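PDB 3ELE: amino Transferase from Eubacterium rectale, which probably transfers amino groups between amino acids and keto acids with the help of pyridoxal-5'-phosphate, as class I and II aminotransferases do. Local coordinates for residues A[244-249]-A[255-260]. Numbering follows the deposited sequence.
Sequences YSYSKS and ERIGYV. With PLP (pyridoxal-5'-phosphate), chain E.
In the phosphate-binding cup of a fold-type I aminotransferase, the antiparallel pairing of Tyr244 with Tyr259 and Ser245 with Gly258 joins two strands of the large sheet beside the cofactor phosphate. Tyr244 and Tyr259 exchange two backbone hydrogen bonds, and Tyr246 N adds a nearly straight 3.0 Å bond to Ile257 O. At Gly258 a side chain would collide with the opposite strand.

On the tyrosine face, Tyr244 CB sits over one face of the Tyr259 ring, 3.7 Å from its centroid, with the ring planes 31° apart. Tyr259 CG stands between its N and carbonyl carbon (chi1 61°), which swings the ring toward Tyr244; Tyr246 OH meets its edge. An alanine at Tyr259 is likely to leave Tyr244 CB without its aromatic cover.

On the face carrying Ser245, and from loops just past the strand ends, side chains reach the phosphate. Ser245 OG donates to PLP O1P at 2.6 Å, and Arg256 grips two oxygens edge-on: NH1 to O2P at 3.0 Å and NH2 to O3P at 3.1 Å. NH1 also hydrogen-bonds to Pro253 O, which helps position the guanidinium. Ser247 OG is within hydrogen-bonding distance of O1P and O2P, its one proton unassigned, while a water donates to it and accepts from Ile257 N. Lys248 NZ lies 3.1 Å from PLP C4A, consistent with the Schiff-base lysine of this family, here not covalently joined.

Strand 258-261 runs between 240-245 and 102-105, with helix 108-119 against the phosphate side and helix 290-296 packing on Tyr246 and Ile257.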
# COMPACT_ATOMS: atom_id res chain seq x y z
N TYR A 244 1.41 7.12 -12.40
CA TYR A 244 0.48 6.47 -13.26
C TYR A 244 -0.14 5.25 -12.56
O TYR A 244 0.40 4.77 -11.56
CB TYR A 244 1.22 6.07 -14.55
CG TYR A 244 0.30 5.46 -15.58
CD1 TYR A 244 -0.53 6.26 -16.37
CD2 TYR A 244 0.20 4.06 -15.71
CE1 TYR A 244 -1.41 5.70 -17.30
CE2 TYR A 244 -0.67 3.49 -16.64
CZ TYR A 244 -1.47 4.30 -17.43
OH TYR A 244 -2.32 3.71 -18.34
N SER A 245 -1.30 4.84 -13.03
CA SER A 245 -1.92 3.60 -12.60
C SER A 245 -2.80 3.07 -13.72
O SER A 245 -3.17 3.80 -14.64
CB SER A 245 -2.72 3.78 -11.32
OG SER A 245 -3.99 4.36 -11.55
N TYR A 246 -3.13 1.78 -13.62
CA TYR A 246 -3.99 1.08 -14.59
C TYR A 246 -5.46 1.06 -14.15
O TYR A 246 -6.25 0.30 -14.71
CB TYR A 246 -3.43 -0.33 -14.86
CG TYR A 246 -2.05 -0.26 -15.48
CD1 TYR A 246 -0.91 -0.18 -14.68
CD2 TYR A 246 -1.88 -0.23 -16.87
CE1 TYR A 246 0.37 -0.09 -15.23
CE2 TYR A 246 -0.58 -0.15 -17.45
CZ TYR A 246 0.53 -0.08 -16.61
OH TYR A 246 1.81 0.01 -17.11
N SER A 247 -5.83 1.93 -13.20
CA SER A 247 -7.19 2.02 -12.67
C SER A 247 -8.22 2.42 -13.73
O SER A 247 -9.32 1.88 -13.73
CB SER A 247 -7.24 2.97 -11.46
OG SER A 247 -6.35 2.54 -10.42
N LYS A 248 -7.85 3.33 -14.62
CA LYS A 248 -8.76 3.81 -15.69
C LYS A 248 -8.52 3.19 -17.06
O LYS A 248 -9.48 2.84 -17.78
CB LYS A 248 -8.69 5.34 -15.81
CG LYS A 248 -9.44 6.07 -14.72
CD LYS A 248 -8.68 6.22 -13.44
CE LYS A 248 -9.58 6.59 -12.27
NZ LYS A 248 -8.79 6.67 -11.02
N SER A 249 -7.24 3.06 -17.42
CA SER A 249 -6.81 2.51 -18.71
C SER A 249 -7.25 1.05 -18.89
O SER A 249 -7.79 0.71 -19.92
CB SER A 249 -5.30 2.67 -18.89
OG SER A 249 -4.58 1.88 -17.98
N GLU A 255 -7.57 -3.30 -8.08
CA GLU A 255 -6.37 -4.17 -8.12
C GLU A 255 -5.04 -3.54 -7.64
O GLU A 255 -4.11 -4.26 -7.28
CB GLU A 255 -6.24 -4.84 -9.50
CG GLU A 255 -7.52 -5.57 -9.99
CD GLU A 255 -8.10 -6.62 -9.03
OE1 GLU A 255 -7.56 -6.85 -7.93
OE2 GLU A 255 -9.13 -7.25 -9.39
N ARG A 256 -4.98 -2.20 -7.61
CA ARG A 256 -3.87 -1.45 -7.02
C ARG A 256 -2.54 -1.71 -7.73
O ARG A 256 -1.66 -2.41 -7.21
CB ARG A 256 -3.76 -1.72 -5.49
CG ARG A 256 -5.08 -1.78 -4.71
CD ARG A 256 -6.00 -0.63 -5.04
NE ARG A 256 -5.42 0.66 -4.72
CZ ARG A 256 -5.53 1.79 -5.42
NH1 ARG A 256 -6.11 1.85 -6.60
NH2 ARG A 256 -4.94 2.89 -4.94
N ILE A 257 -2.42 -1.20 -8.95
CA ILE A 257 -1.18 -1.35 -9.73
C ILE A 257 -0.88 -0.09 -10.53
O ILE A 257 -1.69 0.39 -11.32
CB ILE A 257 -1.23 -2.64 -10.60
CG1 ILE A 257 0.08 -2.86 -11.38
CG2 ILE A 257 -2.48 -2.65 -11.53
CD1 ILE A 257 1.32 -3.01 -10.54
N GLY A 258 0.30 0.47 -10.29
CA GLY A 258 0.73 1.64 -11.01
C GLY A 258 2.22 1.81 -10.89
O GLY A 258 2.94 0.84 -10.62
N TYR A 259 2.69 3.03 -11.07
CA TYR A 259 4.11 3.29 -10.96
C TYR A 259 4.44 4.75 -10.73
O TYR A 259 3.57 5.62 -10.86
CB TYR A 259 4.88 2.78 -12.20
CG TYR A 259 4.51 3.40 -13.55
CD1 TYR A 259 4.94 4.70 -13.90
CD2 TYR A 259 3.77 2.68 -14.50
CE1 TYR A 259 4.62 5.27 -15.14
CE2 TYR A 259 3.47 3.24 -15.76
CZ TYR A 259 3.90 4.54 -16.06
OH TYR A 259 3.60 5.11 -17.28
N VAL A 260 5.70 4.95 -10.36
CA VAL A 260 6.36 6.24 -10.27
C VAL A 260 7.52 6.12 -11.29
O VAL A 260 8.32 5.17 -11.23
CB VAL A 260 6.91 6.58 -8.89
CG1 VAL A 260 7.73 7.89 -8.95
CG2 VAL A 260 5.76 6.73 -7.86
N1 PLP E . -5.64 11.01 -9.40
C2 PLP E . -6.88 11.46 -9.87
C2A PLP E . -6.97 12.82 -10.49
C3 PLP E . -8.01 10.63 -9.79
O3 PLP E . -9.23 11.06 -10.27
C4 PLP E . -7.92 9.36 -9.19
C4A PLP E . -9.24 8.74 -8.74
O4A PLP E . -9.70 9.01 -7.63
C5 PLP E . -6.65 8.92 -8.72
C6 PLP E . -5.51 9.76 -8.82
C5A PLP E . -6.44 7.58 -8.03
O4P PLP E . -6.09 6.55 -8.90
P PLP E . -5.71 5.13 -8.25
O1P PLP E . -4.65 4.46 -9.08
O2P PLP E . -6.92 4.23 -8.30
O3P PLP E . -5.25 5.26 -6.84
O HOH W 1 -5.16 0.10 -9.92